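Local atomic coordinates of hypothetical protein SMU.776 (Streptococcus mutans, PDB entry 2B78), a protein that is of unproven function but probably transfers methyl groups from S-adenosylmethionine, perhaps to RNA. Residues I291-F296 and E302-S307; K343-G348 and K379-K384; L217-Y222 and F273-Y278; M336-F341 and L357-L362; F366-N369 and S374-Y377. All coordinates share one frame; numbering follows the deposited sequence.

In the fold
Contacts 2, 3 and 4 pack helices on the sheet of the Rossmann-like methyltransferase fold, and contact 1 shapes the loop that follows strand 286-291. In contact 3 the side chain of Phe-276 lies about 4 Å from that of Val-272, which binds S-adenosylhomocysteine, a ligand absent from this chain. Contact 1, centred 13 Å from contact 3, has its Pro-294 side chain about 6 Å from that of Asp-242, another residue that binds S-adenosylhomocysteine. Contacts 2 and 4, with centres 8 Å apart, share helix 338-349 and set it against the two last strands, away from those binding residues. Contact 5 is nested in the loop between those strands, and Asn-376 OD1 ties it to Leu-362 of contact 4.

Contact 1 (I291-F296 and E302-S307)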
# COMPACT_ATOMS: atom_id res chain seq x y z
N ILE A 291 -12.59 -0.47 -8.96
CA ILE A 291 -11.48 -0.24 -9.88
C ILE A 291 -10.23 0.00 -9.03
O ILE A 291 -10.19 0.94 -8.23
CB ILE A 291 -11.80 0.99 -10.76
CG1 ILE A 291 -13.20 0.84 -11.36
CG2 ILE A 291 -10.74 1.15 -11.85
CD1 ILE A 291 -13.68 2.04 -12.15
N ASP A 292 -9.22 -0.84 -9.21
CA ASP A 292 -8.00 -0.71 -8.42
C ASP A 292 -6.76 -1.17 -9.19
O ASP A 292 -6.17 -2.21 -8.87
CB ASP A 292 -8.17 -1.52 -7.13
CG ASP A 292 -7.01 -1.36 -6.17
OD1 ASP A 292 -6.53 -0.22 -6.00
OD2 ASP A 292 -6.59 -2.38 -5.59
N PRO A 293 -6.35 -0.41 -10.22
CA PRO A 293 -5.18 -0.75 -11.03
C PRO A 293 -3.90 -0.78 -10.20
O PRO A 293 -3.69 0.06 -9.33
CB PRO A 293 -5.17 0.34 -12.10
CG PRO A 293 -5.80 1.50 -11.40
CD PRO A 293 -6.95 0.85 -10.67
N PRO A 294 -3.03 -1.77 -10.46
CA PRO A 294 -1.75 -1.95 -9.76
C PRO A 294 -0.84 -0.73 -9.83
O PRO A 294 -0.72 -0.09 -10.88
CB PRO A 294 -1.12 -3.15 -10.48
CG PRO A 294 -2.29 -3.87 -11.05
CD PRO A 294 -3.16 -2.75 -11.55
N SER A 295 -0.19 -0.41 -8.72
CA SER A 295 0.72 0.72 -8.67
C SER A 295 2.14 0.18 -8.89
O SER A 295 3.11 0.95 -8.92
CB SER A 295 0.64 1.43 -7.31
OG SER A 295 -0.69 1.80 -6.98
N PHE A 296 2.24 -1.14 -9.03
CA PHE A 296 3.51 -1.84 -9.24
C PHE A 296 4.71 -0.90 -9.23
O PHE A 296 5.60 -1.02 -8.37
CB PHE A 296 3.49 -2.61 -10.56
CG PHE A 296 2.91 -3.98 -10.45
CD1 PHE A 296 1.80 -4.35 -11.22
CD2 PHE A 296 3.50 -4.94 -9.63
CE1 PHE A 296 1.28 -5.65 -11.17
CE2 PHE A 296 3.00 -6.24 -9.57
CZ PHE A 296 1.89 -6.60 -10.35
N GLU A 302 5.37 -1.82 -18.01
CA GLU A 302 4.88 -0.52 -17.54
C GLU A 302 3.37 -0.64 -17.36
O GLU A 302 2.61 -0.60 -18.33
CB GLU A 302 5.20 0.57 -18.57
N VAL A 303 2.96 -0.77 -16.11
CA VAL A 303 1.55 -0.93 -15.77
C VAL A 303 0.69 0.35 -15.86
O VAL A 303 1.16 1.48 -15.66
CB VAL A 303 1.43 -1.55 -14.35
CG1 VAL A 303 2.04 -0.61 -13.32
CG2 VAL A 303 -0.03 -1.85 -14.03
N PHE A 304 -0.59 0.15 -16.19
CA PHE A 304 -1.56 1.23 -16.33
C PHE A 304 -1.16 2.59 -15.73
O PHE A 304 -0.76 2.68 -14.57
CB PHE A 304 -2.90 0.77 -15.73
CG PHE A 304 -4.04 1.69 -16.00
CD1 PHE A 304 -4.17 2.89 -15.29
CD2 PHE A 304 -4.98 1.38 -16.98
CE1 PHE A 304 -5.22 3.76 -15.56
CE2 PHE A 304 -6.03 2.25 -17.25
CZ PHE A 304 -6.15 3.44 -16.54
N SER A 305 -1.29 3.64 -16.54
CA SER A 305 -0.96 5.00 -16.11
C SER A 305 -2.16 5.66 -15.44
O SER A 305 -3.09 6.11 -16.11
CB SER A 305 -0.55 5.85 -17.32
OG SER A 305 -0.47 7.23 -16.97
N VAL A 306 -2.14 5.71 -14.11
CA VAL A 306 -3.23 6.33 -13.36
C VAL A 306 -3.35 7.81 -13.66
O VAL A 306 -4.42 8.31 -14.02
CB VAL A 306 -3.02 6.15 -11.84
CG1 VAL A 306 -4.07 6.94 -11.07
CG2 VAL A 306 -3.11 4.67 -11.49
N SER A 307 -2.24 8.52 -13.51
CA SER A 307 -2.20 9.95 -13.73
C SER A 307 -2.76 10.37 -15.09
O SER A 307 -3.32 11.46 -15.21
CB SER A 307 -0.76 10.47 -13.60
OG SER A 307 0.07 9.89 -14.59
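Val-303 meets two residues of the facing loop, Phe-296 and Pro-294, and both of its methyl groups touch both. CG1 packs on Phe-296 CB at 3.7 Å, while CG2 lies 3.9 Å from Pro-294 CB and near the edge of the Phe-296 ring, close to the ring plane. A chi1 of 63° sets CG2 anti to the backbone N and swings it to Pro-294, whose O is its nearest atom at 3.7 Å; a short, branched residue suits a place where each branch finds a neighbour.

Deeper in, Pro-293 provides the second apolar group. Its CB lies 4.2 Å from Phe-304 CD1 and its CG equally far from Val-306 CG2, the two side chains of the latter pair crossing at about a right angle. Each rigid proline ring keeps the chain extended while facing its own partners.

Polar bonds lie outside this interface. Ser-305 is the N-cap of helix 306-319, its OG accepting from Lys-308 N, and Asp-292 is held by Ser-330 and Gln-199. The Asp-Pro-Pro-Ser sequence following strand 286-291 resembles the D/N-P-P-Y/F motif IV of many S-adenosylmethionine-dependent methyltransferases, a loop that borders the active site in such enzymes.

Contact 2 (K343-G348 and K379-K384)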
# COMPACT_ATOMS: atom_id res chain seq x y z
N LYS A 343 -9.77 14.66 -10.14
CA LYS A 343 -9.88 15.27 -11.46
C LYS A 343 -9.97 14.24 -12.58
O LYS A 343 -10.62 14.48 -13.61
CB LYS A 343 -8.70 16.21 -11.72
CG LYS A 343 -8.82 17.58 -11.02
CD LYS A 343 -7.74 18.54 -11.51
CE LYS A 343 -7.89 19.93 -10.89
NZ LYS A 343 -7.68 19.94 -9.42
N GLN A 344 -9.31 13.10 -12.38
CA GLN A 344 -9.33 12.02 -13.36
C GLN A 344 -10.71 11.37 -13.35
O GLN A 344 -11.24 10.97 -14.39
CB GLN A 344 -8.27 10.98 -13.01
CG GLN A 344 -6.91 11.31 -13.58
CD GLN A 344 -6.92 11.25 -15.09
OE1 GLN A 344 -7.12 10.18 -15.68
NE2 GLN A 344 -6.71 12.39 -15.74
N ILE A 345 -11.28 11.27 -12.16
CA ILE A 345 -12.61 10.68 -12.01
C ILE A 345 -13.64 11.61 -12.66
O ILE A 345 -14.48 11.16 -13.44
CB ILE A 345 -12.94 10.46 -10.51
CG1 ILE A 345 -11.96 9.43 -9.92
CG2 ILE A 345 -14.37 9.97 -10.37
CD1 ILE A 345 -12.14 9.18 -8.44
N GLU A 346 -13.55 12.90 -12.35
CA GLU A 346 -14.47 13.88 -12.93
C GLU A 346 -14.41 13.84 -14.45
O GLU A 346 -15.44 13.95 -15.12
CB GLU A 346 -14.15 15.29 -12.44
CG GLU A 346 -14.47 15.50 -10.97
CD GLU A 346 -15.94 15.22 -10.67
OE1 GLU A 346 -16.78 16.07 -11.02
OE2 GLU A 346 -16.24 14.15 -10.09
N LYS A 347 -13.20 13.67 -14.98
CA LYS A 347 -12.99 13.62 -16.42
C LYS A 347 -13.75 12.44 -17.02
O LYS A 347 -14.37 12.56 -18.08
CB LYS A 347 -11.50 13.51 -16.74
CG LYS A 347 -11.15 13.70 -18.20
CD LYS A 347 -9.65 13.64 -18.44
CE LYS A 347 -9.31 13.68 -19.94
NZ LYS A 347 -7.84 13.69 -20.20
N GLY A 348 -13.72 11.30 -16.34
CA GLY A 348 -14.43 10.13 -16.83
C GLY A 348 -15.94 10.25 -16.76
O GLY A 348 -16.66 9.71 -17.62
N LYS A 379 -5.77 6.20 -1.95
CA LYS A 379 -6.91 7.08 -2.14
C LYS A 379 -8.04 6.22 -2.67
O LYS A 379 -7.91 5.61 -3.73
CB LYS A 379 -6.58 8.18 -3.14
CG LYS A 379 -5.55 9.18 -2.64
CD LYS A 379 -5.00 10.03 -3.75
CE LYS A 379 -3.84 9.33 -4.44
NZ LYS A 379 -2.68 9.23 -3.52
N VAL A 380 -9.14 6.14 -1.93
CA VAL A 380 -10.27 5.34 -2.37
C VAL A 380 -11.53 6.17 -2.27
O VAL A 380 -11.92 6.61 -1.18
CB VAL A 380 -10.43 4.06 -1.52
CG1 VAL A 380 -11.52 3.17 -2.11
CG2 VAL A 380 -9.10 3.30 -1.48
N PHE A 381 -12.16 6.41 -3.42
CA PHE A 381 -13.38 7.19 -3.49
C PHE A 381 -14.59 6.30 -3.73
O PHE A 381 -14.57 5.47 -4.64
CB PHE A 381 -13.30 8.20 -4.64
CG PHE A 381 -12.59 9.48 -4.28
CD1 PHE A 381 -13.12 10.33 -3.33
CD2 PHE A 381 -11.41 9.83 -4.93
CE1 PHE A 381 -12.49 11.54 -3.02
CE2 PHE A 381 -10.77 11.04 -4.63
CZ PHE A 381 -11.32 11.90 -3.68
N THR A 382 -15.62 6.47 -2.92
CA THR A 382 -16.86 5.72 -3.08
C THR A 382 -17.82 6.74 -3.67
O THR A 382 -18.12 7.75 -3.04
CB THR A 382 -17.38 5.19 -1.73
OG1 THR A 382 -16.45 4.24 -1.19
CG2 THR A 382 -18.73 4.50 -1.92
N ILE A 383 -18.29 6.47 -4.89
CA ILE A 383 -19.18 7.39 -5.61
C ILE A 383 -20.50 6.76 -6.05
O ILE A 383 -20.52 5.66 -6.60
CB ILE A 383 -18.47 7.90 -6.88
CG1 ILE A 383 -17.11 8.49 -6.52
CG2 ILE A 383 -19.35 8.91 -7.59
CD1 ILE A 383 -16.19 8.68 -7.70
N LYS A 384 -21.60 7.48 -5.80
CA LYS A 384 -22.92 6.99 -6.20
C LYS A 384 -23.43 7.72 -7.44
O LYS A 384 -23.22 8.92 -7.60
CB LYS A 384 -23.93 7.18 -5.08
CG LYS A 384 -25.31 6.66 -5.47
CD LYS A 384 -26.31 6.77 -4.36
CE LYS A 384 -27.62 6.13 -4.78
NZ LYS A 384 -27.42 4.70 -5.16
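Ile-345 projects from its helix onto two alternate residues of the strand, using mainly a different branch for each. Its CG2 reaches the tip of Ile-383, where CD1 lies 3.5 Å from Ile-345 CG2, a little tighter than usual carbon packing. The longer branch ends in CD1, which settles 3.6 Å from Phe-381 CD2 and also approaches Phe-381 CB at 4.1 Å, crossing the aromatic side chain obliquely. A chi1 of -64° puts CG2 anti to the backbone N of Ile-345 and leaves CG1 beside that N, which aims CG2 at Ile-383 and the CG1-CD1 branch at Phe-381. The beta-branched isoleucine thus fills a buried place between an aromatic ring and another aliphatic chain.

This is helix-on-sheet packing in the alpha/beta/alpha sandwich of a Rossmann-like methyltransferase. Phe-381 and Ile-383 fall on the same face of strand 379-384 because side chains alternate along a strand, and that face is the one helix 338-349 covers.

Around this apolar centre stands Tyr-356 of the edge strand 355-360. Its side chain touches both isoleucines, and its ring meets Phe-381 edge-to-face; its hydroxyl is hydrogen-bonded to Glu-346 OE2, which also binds His-354 NE2. On the other flank Ala-329 of strand 325-331 touches Ile-345, and backbone bonds from Phe-381 to Ala-329 and from Val-380 to Gln-360 hold the strand between its two neighbours.

Contact 3 (L217-Y222 and F273-Y278); sequences LNLFSY and FDYFKY
Leu-219 and Leu-217 pack under Tyr-275 and Phe-276 where helix 272-281 lies on the central sheet of the Rossmann-like methyltransferase fold. The helix runs nearly antiparallel to strand 217-219, at 151°, and the axial separation of 11.0 Å is bridged by large apolar side chains from both elements.

Leu-219 is the side chain to trace. From CB, which points toward the helix, CG stands anti to the carbonyl carbon (chi1 -57°), and the chain then forks. CD2 makes a loose contact with Tyr-275 CD2 at 4.5 Å. The other methyl, CD1, presses on the far end of the neighbouring ring, 3.5 Å from Phe-276 CZ and 3.8 Å from Phe-276 CE1. Leucine suits the place because its fork serves two rings one residue apart on the helix. The start of Phe-276 does not point at the strand; it is the length of the side chain that brings its ring there.

Two residues earlier on the same face of the strand, Leu-217 slides past Tyr-275 in the opposite direction. Tyrosine fits here by supplying ring carbons for the leucines while its OH, beyond them, is hydrogen-bonded to Tyr-286 OH. The helix begins at Val-272, which with Asp-271 binds S-adenosylhomocysteine, and Asp-271 OD2 accepts from Asp-274 N. Leu-217 itself places CD1 3.7 Å from Tyr-275 CE2.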
# COMPACT_ATOMS: atom_id res chain seq x y z
N LEU A 217 -18.46 -6.07 -9.72
CA LEU A 217 -17.41 -6.28 -10.71
C LEU A 217 -16.14 -5.70 -10.11
O LEU A 217 -16.07 -4.52 -9.78
CB LEU A 217 -17.73 -5.58 -12.03
CG LEU A 217 -16.59 -5.64 -13.05
CD1 LEU A 217 -16.41 -7.07 -13.56
CD2 LEU A 217 -16.91 -4.71 -14.20
N ASN A 218 -15.13 -6.54 -9.96
CA ASN A 218 -13.86 -6.13 -9.37
C ASN A 218 -12.78 -6.13 -10.45
O ASN A 218 -12.32 -7.19 -10.87
CB ASN A 218 -13.53 -7.10 -8.23
CG ASN A 218 -12.27 -6.74 -7.49
OD1 ASN A 218 -11.79 -5.61 -7.55
ND2 ASN A 218 -11.73 -7.71 -6.76
N LEU A 219 -12.38 -4.95 -10.91
CA LEU A 219 -11.37 -4.83 -11.97
C LEU A 219 -9.95 -4.75 -11.41
O LEU A 219 -9.70 -4.06 -10.41
CB LEU A 219 -11.68 -3.61 -12.84
CG LEU A 219 -13.08 -3.62 -13.48
CD1 LEU A 219 -13.30 -2.33 -14.25
CD2 LEU A 219 -13.23 -4.83 -14.40
N PHE A 220 -9.02 -5.45 -12.06
CA PHE A 220 -7.62 -5.50 -11.60
C PHE A 220 -7.65 -6.16 -10.22
O PHE A 220 -6.97 -5.74 -9.28
CB PHE A 220 -7.02 -4.09 -11.48
CG PHE A 220 -6.97 -3.33 -12.78
CD1 PHE A 220 -6.00 -3.63 -13.74
CD2 PHE A 220 -7.89 -2.33 -13.06
CE1 PHE A 220 -5.95 -2.95 -14.96
CE2 PHE A 220 -7.86 -1.64 -14.28
CZ PHE A 220 -6.89 -1.95 -15.23
N SER A 221 -8.45 -7.22 -10.13
CA SER A 221 -8.68 -7.99 -8.90
C SER A 221 -7.47 -8.52 -8.14
O SER A 221 -7.52 -8.66 -6.92
CB SER A 221 -9.60 -9.16 -9.24
OG SER A 221 -8.96 -9.96 -10.22
N TYR A 222 -6.40 -8.83 -8.87
CA TYR A 222 -5.15 -9.37 -8.32
C TYR A 222 -5.39 -10.77 -7.75
O TYR A 222 -5.12 -11.77 -8.44
CB TYR A 222 -4.55 -8.42 -7.27
CG TYR A 222 -3.27 -8.94 -6.64
CD1 TYR A 222 -2.31 -9.60 -7.41
CD2 TYR A 222 -3.05 -8.84 -5.27
CE1 TYR A 222 -1.17 -10.17 -6.82
CE2 TYR A 222 -1.92 -9.40 -4.66
CZ TYR A 222 -0.99 -10.06 -5.44
OH TYR A 222 0.09 -10.66 -4.84
N PHE A 273 -9.56 -3.57 -20.46
CA PHE A 273 -10.25 -2.86 -21.54
C PHE A 273 -10.95 -3.87 -22.44
O PHE A 273 -12.02 -3.59 -22.97
CB PHE A 273 -9.27 -2.01 -22.35
CG PHE A 273 -8.86 -0.75 -21.64
CD1 PHE A 273 -9.79 0.27 -21.42
CD2 PHE A 273 -7.57 -0.61 -21.14
CE1 PHE A 273 -9.43 1.43 -20.71
CE2 PHE A 273 -7.20 0.55 -20.43
CZ PHE A 273 -8.13 1.56 -20.21
N ASP A 274 -10.35 -5.05 -22.59
CA ASP A 274 -11.00 -6.08 -23.41
C ASP A 274 -12.26 -6.53 -22.69
O ASP A 274 -13.25 -6.91 -23.33
CB ASP A 274 -10.07 -7.28 -23.64
CG ASP A 274 -8.99 -7.01 -24.67
OD1 ASP A 274 -9.16 -6.11 -25.52
OD2 ASP A 274 -7.95 -7.70 -24.64
N TYR A 275 -12.24 -6.50 -21.35
CA TYR A 275 -13.43 -6.90 -20.62
C TYR A 275 -14.53 -5.85 -20.75
O TYR A 275 -15.72 -6.19 -20.78
CB TYR A 275 -13.14 -7.14 -19.13
CG TYR A 275 -14.31 -7.81 -18.46
CD1 TYR A 275 -14.55 -9.18 -18.63
CD2 TYR A 275 -15.25 -7.07 -17.73
CE1 TYR A 275 -15.69 -9.79 -18.10
CE2 TYR A 275 -16.40 -7.67 -17.20
CZ TYR A 275 -16.61 -9.04 -17.39
OH TYR A 275 -17.74 -9.64 -16.89
N PHE A 276 -14.16 -4.58 -20.83
CA PHE A 276 -15.15 -3.52 -20.97
C PHE A 276 -15.91 -3.76 -22.26
O PHE A 276 -17.14 -3.70 -22.30
CB PHE A 276 -14.49 -2.14 -21.00
CG PHE A 276 -14.20 -1.56 -19.64
CD1 PHE A 276 -15.16 -1.59 -18.63
CD2 PHE A 276 -12.97 -0.95 -19.38
CE1 PHE A 276 -14.91 -1.01 -17.39
CE2 PHE A 276 -12.71 -0.37 -18.14
CZ PHE A 276 -13.68 -0.40 -17.14
N LYS A 277 -15.17 -4.06 -23.33
CA LYS A 277 -15.77 -4.33 -24.63
C LYS A 277 -16.65 -5.59 -24.64
O LYS A 277 -17.68 -5.64 -25.31
CB LYS A 277 -14.66 -4.47 -25.69
CG LYS A 277 -15.20 -4.77 -27.08
CD LYS A 277 -14.09 -4.78 -28.12
CE LYS A 277 -14.65 -4.95 -29.52
NZ LYS A 277 -13.58 -4.93 -30.55
N TYR A 278 -16.21 -6.61 -23.91
CA TYR A 278 -16.93 -7.87 -23.81
C TYR A 278 -18.25 -7.63 -23.09
O TYR A 278 -19.31 -8.16 -23.46
CB TYR A 278 -16.11 -8.88 -23.00
CG TYR A 278 -16.62 -10.30 -23.04
CD1 TYR A 278 -16.48 -11.08 -24.19
CD2 TYR A 278 -17.25 -10.87 -21.94
CE1 TYR A 278 -16.94 -12.39 -24.24
CE2 TYR A 278 -17.73 -12.19 -21.97
CZ TYR A 278 -17.56 -12.94 -23.13
OH TYR A 278 -18.02 -14.24 -23.18

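Contact 4 (M336-F341 and L357-L362)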
# COMPACT_ATOMS: atom_id res chain seq x y z
N MET A 336 0.25 10.66 -7.36
CA MET A 336 -1.00 11.39 -7.60
C MET A 336 -1.59 11.96 -6.31
O MET A 336 -1.71 11.25 -5.30
CB MET A 336 -2.05 10.49 -8.25
CG MET A 336 -2.11 10.58 -9.77
SD MET A 336 -3.81 10.33 -10.35
CE MET A 336 -4.14 11.90 -11.12
N THR A 337 -1.98 13.23 -6.34
CA THR A 337 -2.59 13.84 -5.16
C THR A 337 -4.07 13.46 -5.16
O THR A 337 -4.60 12.95 -6.15
CB THR A 337 -2.48 15.38 -5.18
OG1 THR A 337 -3.24 15.90 -6.28
CG2 THR A 337 -1.03 15.82 -5.31
N VAL A 338 -4.73 13.72 -4.04
CA VAL A 338 -6.15 13.44 -3.91
C VAL A 338 -6.91 14.26 -4.95
O VAL A 338 -7.83 13.75 -5.58
CB VAL A 338 -6.67 13.81 -2.50
CG1 VAL A 338 -8.19 13.89 -2.50
CG2 VAL A 338 -6.19 12.78 -1.49
N SER A 339 -6.53 15.52 -5.13
CA SER A 339 -7.21 16.38 -6.09
C SER A 339 -6.95 15.95 -7.53
O SER A 339 -7.86 16.01 -8.36
CB SER A 339 -6.81 17.85 -5.88
OG SER A 339 -5.41 18.04 -6.01
N GLN A 340 -5.73 15.53 -7.83
CA GLN A 340 -5.39 15.06 -9.17
C GLN A 340 -6.21 13.83 -9.51
O GLN A 340 -6.66 13.65 -10.65
CB GLN A 340 -3.92 14.67 -9.26
CG GLN A 340 -2.98 15.80 -9.60
CD GLN A 340 -1.56 15.30 -9.72
OE1 GLN A 340 -0.98 14.78 -8.76
NE2 GLN A 340 -0.98 15.45 -10.91
N PHE A 341 -6.39 12.97 -8.51
CA PHE A 341 -7.15 11.74 -8.67
C PHE A 341 -8.61 12.09 -8.91
O PHE A 341 -9.24 11.59 -9.84
CB PHE A 341 -7.00 10.87 -7.42
CG PHE A 341 -7.64 9.50 -7.54
CD1 PHE A 341 -7.54 8.78 -8.72
CD2 PHE A 341 -8.31 8.93 -6.46
CE1 PHE A 341 -8.12 7.51 -8.83
CE2 PHE A 341 -8.88 7.66 -6.56
CZ PHE A 341 -8.79 6.95 -7.75
N LEU A 357 -19.57 9.82 -1.94
CA LEU A 357 -20.04 9.40 -0.64
C LEU A 357 -18.92 9.35 0.39
O LEU A 357 -19.16 9.58 1.58
CB LEU A 357 -20.69 8.01 -0.73
CG LEU A 357 -21.94 7.84 -1.60
CD1 LEU A 357 -22.44 6.41 -1.49
CD2 LEU A 357 -23.03 8.81 -1.16
N ASP A 358 -17.71 9.06 -0.06
CA ASP A 358 -16.61 8.94 0.88
C ASP A 358 -15.22 8.87 0.26
O ASP A 358 -15.08 8.61 -0.93
CB ASP A 358 -16.84 7.69 1.72
CG ASP A 358 -15.78 7.49 2.77
OD1 ASP A 358 -15.73 8.30 3.72
OD2 ASP A 358 -14.99 6.53 2.65
N LEU A 359 -14.20 9.13 1.07
CA LEU A 359 -12.80 9.04 0.67
C LEU A 359 -12.10 8.36 1.83
O LEU A 359 -12.18 8.82 2.97
CB LEU A 359 -12.17 10.42 0.43
CG LEU A 359 -10.63 10.48 0.35
CD1 LEU A 359 -10.11 9.60 -0.79
CD2 LEU A 359 -10.18 11.91 0.13
N GLN A 360 -11.43 7.25 1.56
CA GLN A 360 -10.70 6.53 2.60
C GLN A 360 -9.25 6.51 2.16
O GLN A 360 -8.95 6.44 0.97
CB GLN A 360 -11.21 5.09 2.74
CG GLN A 360 -12.70 4.96 3.05
CD GLN A 360 -13.20 3.53 2.98
OE1 GLN A 360 -12.90 2.70 3.84
NE2 GLN A 360 -13.96 3.22 1.93
N GLN A 361 -8.34 6.61 3.12
CA GLN A 361 -6.93 6.57 2.78
C GLN A 361 -6.24 5.57 3.70
O GLN A 361 -6.90 4.68 4.24
CB GLN A 361 -6.32 7.97 2.87
CG GLN A 361 -6.99 8.96 1.91
CD GLN A 361 -6.15 10.17 1.58
OE1 GLN A 361 -5.15 10.08 0.85
NE2 GLN A 361 -6.54 11.33 2.11
N LEU A 362 -4.94 5.71 3.89
CA LEU A 362 -4.21 4.74 4.71
C LEU A 362 -4.71 4.56 6.13
O LEU A 362 -5.06 5.53 6.81
CB LEU A 362 -2.71 5.09 4.75
CG LEU A 362 -1.93 4.98 3.43
CD1 LEU A 362 -0.52 5.43 3.68
CD2 LEU A 362 -1.96 3.55 2.88
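Val-338, in the first turn of helix 338-349, packs on Leu-359 of the edge strand 355-360, joining the outer border of a helix layer to the sheet beneath it. The two side chains reach toward each other tip to tip, and Val-338 CG1 comes 3.8 Å from Leu-359 CD2. In Val-338, chi1 of 164° carries CG1 anti to the backbone N, while CG2 turns to Gln-361 and lies 4.0 Å from its CD. Gln-361, extended beyond CG, crosses the valine obliquely. A compact valine can touch both residues from one position, its methyl resting against the amide end of the long glutamine at this partly exposed margin.

The start of the helix is fixed by a capping box. Gln-340 N donates to Thr-337 OG1 at 3.0 Å with an angle of 157°, and Thr-337 N returns the bond to Gln-340 OE1 at 3.0 Å. In that return bond the donor is tilted 20° from the carbonyl plane. Threonine suits the N-cap because its hydroxyl can accept from an amide N that has no earlier helical carbonyl to bind.

Below the valine, Lys-379 and Phe-381 of the adjoining strand continue the packing. Across from Thr-382, Leu-357 and Asp-358 form a classic beta bulge in the edge strand. Helix 338-349 is the crossover into strand 355-360, and the sheet order 3-2-1-4-5-7-6, with antiparallel strand 379-384 slotted between 325-331 and 355-360, is the signature of class I Rossmann-like methyltransferases.

Contact 5 (F366-N369 and S374-Y377); sequences FAVN and SSNY
Ser-375 OG is gripped from two places: it accepts from Asn-369 N at 3.3 Å, with an angle of 149° at the hydrogen, and it is also hydrogen-bonded to the backbone O of Asp-372. Its chi1 of 60° sets the hydroxyl between the backbone N and the carbonyl carbon, directed toward the 366-369 limb. Serine fits because one small group can accept from one main-chain N-H and donate to a main-chain carbonyl.

Beside this bond Val-368 packs its carbons on polar side chains. Val-368 CB lies 3.7 Å from Ser-375 OG, and Val-368 CG1 rests 3.7 Å from Asn-376 CG, touching the amide group as the side chains cross obliquely. The amide of Asn-376 is itself engaged, its OD1 by Leu-362 N and its ND2 by Glu-373 OE2. Asn-376 is also the centre of an inverse gamma turn.

At the other end Tyr-377 OH lies 3.4 Å from Phe-366 CD1, while Asp-198 OD2 is its hydrogen-bonding partner. Phe-366 also touches Arg-98 and Asn-101 of strand 96-101. The chemistry implies a loop whose two limbs are joined here by a single hydrogen bond, alongside van der Waals contacts between carbons and polar groups whose hydrogen bonds are made elsewhere.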
# COMPACT_ATOMS: atom_id res chain seq x y z
N PHE A 366 -0.49 1.83 8.69
CA PHE A 366 0.35 2.33 7.60
C PHE A 366 0.51 3.80 7.97
O PHE A 366 -0.01 4.69 7.29
CB PHE A 366 -0.37 2.16 6.26
CG PHE A 366 -0.25 0.77 5.68
CD1 PHE A 366 0.61 0.52 4.62
CD2 PHE A 366 -1.00 -0.28 6.20
CE1 PHE A 366 0.73 -0.76 4.08
CE2 PHE A 366 -0.89 -1.57 5.67
CZ PHE A 366 -0.02 -1.80 4.61
N ALA A 367 1.21 4.04 9.08
CA ALA A 367 1.43 5.38 9.62
C ALA A 367 1.89 6.41 8.61
O ALA A 367 2.81 6.18 7.82
CB ALA A 367 2.43 5.32 10.79
N VAL A 368 1.23 7.56 8.64
CA VAL A 368 1.60 8.63 7.73
C VAL A 368 2.32 9.70 8.53
O VAL A 368 2.14 9.83 9.74
CB VAL A 368 0.35 9.26 7.08
CG1 VAL A 368 -0.35 8.23 6.20
CG2 VAL A 368 -0.59 9.76 8.16
N ASN A 369 3.17 10.47 7.84
CA ASN A 369 3.86 11.57 8.48
C ASN A 369 2.82 12.69 8.38
O ASN A 369 2.49 13.12 7.27
CB ASN A 369 5.13 11.91 7.70
CG ASN A 369 5.85 13.11 8.27
OD1 ASN A 369 5.39 13.74 9.23
ND2 ASN A 369 6.99 13.46 7.67
N SER A 374 1.55 13.94 1.56
CA SER A 374 1.86 13.22 0.33
C SER A 374 2.26 11.77 0.63
O SER A 374 2.29 10.93 -0.27
CB SER A 374 3.00 13.93 -0.44
OG SER A 374 4.26 13.71 0.16
N SER A 375 2.57 11.48 1.88
CA SER A 375 2.94 10.12 2.26
C SER A 375 1.70 9.24 2.28
O SER A 375 1.78 8.01 2.22
CB SER A 375 3.62 10.12 3.63
OG SER A 375 2.74 10.63 4.61
N ASN A 376 0.53 9.87 2.38
CA ASN A 376 -0.72 9.11 2.40
C ASN A 376 -1.10 8.77 0.96
O ASN A 376 -1.98 9.39 0.36
CB ASN A 376 -1.82 9.94 3.07
CG ASN A 376 -2.92 9.08 3.62
OD1 ASN A 376 -3.05 7.93 3.20
ND2 ASN A 376 -3.73 9.61 4.54
N TYR A 377 -0.45 7.74 0.42
CA TYR A 377 -0.63 7.33 -0.96
C TYR A 377 -1.93 6.65 -1.38
O TYR A 377 -2.33 6.73 -2.55
CB TYR A 377 0.55 6.47 -1.40
CG TYR A 377 0.70 5.17 -0.63
CD1 TYR A 377 -0.06 4.05 -0.95
CD2 TYR A 377 1.63 5.05 0.42
CE1 TYR A 377 0.09 2.86 -0.27
CE2 TYR A 377 1.79 3.85 1.11
CZ TYR A 377 1.01 2.76 0.75
OH TYR A 377 1.16 1.55 1.41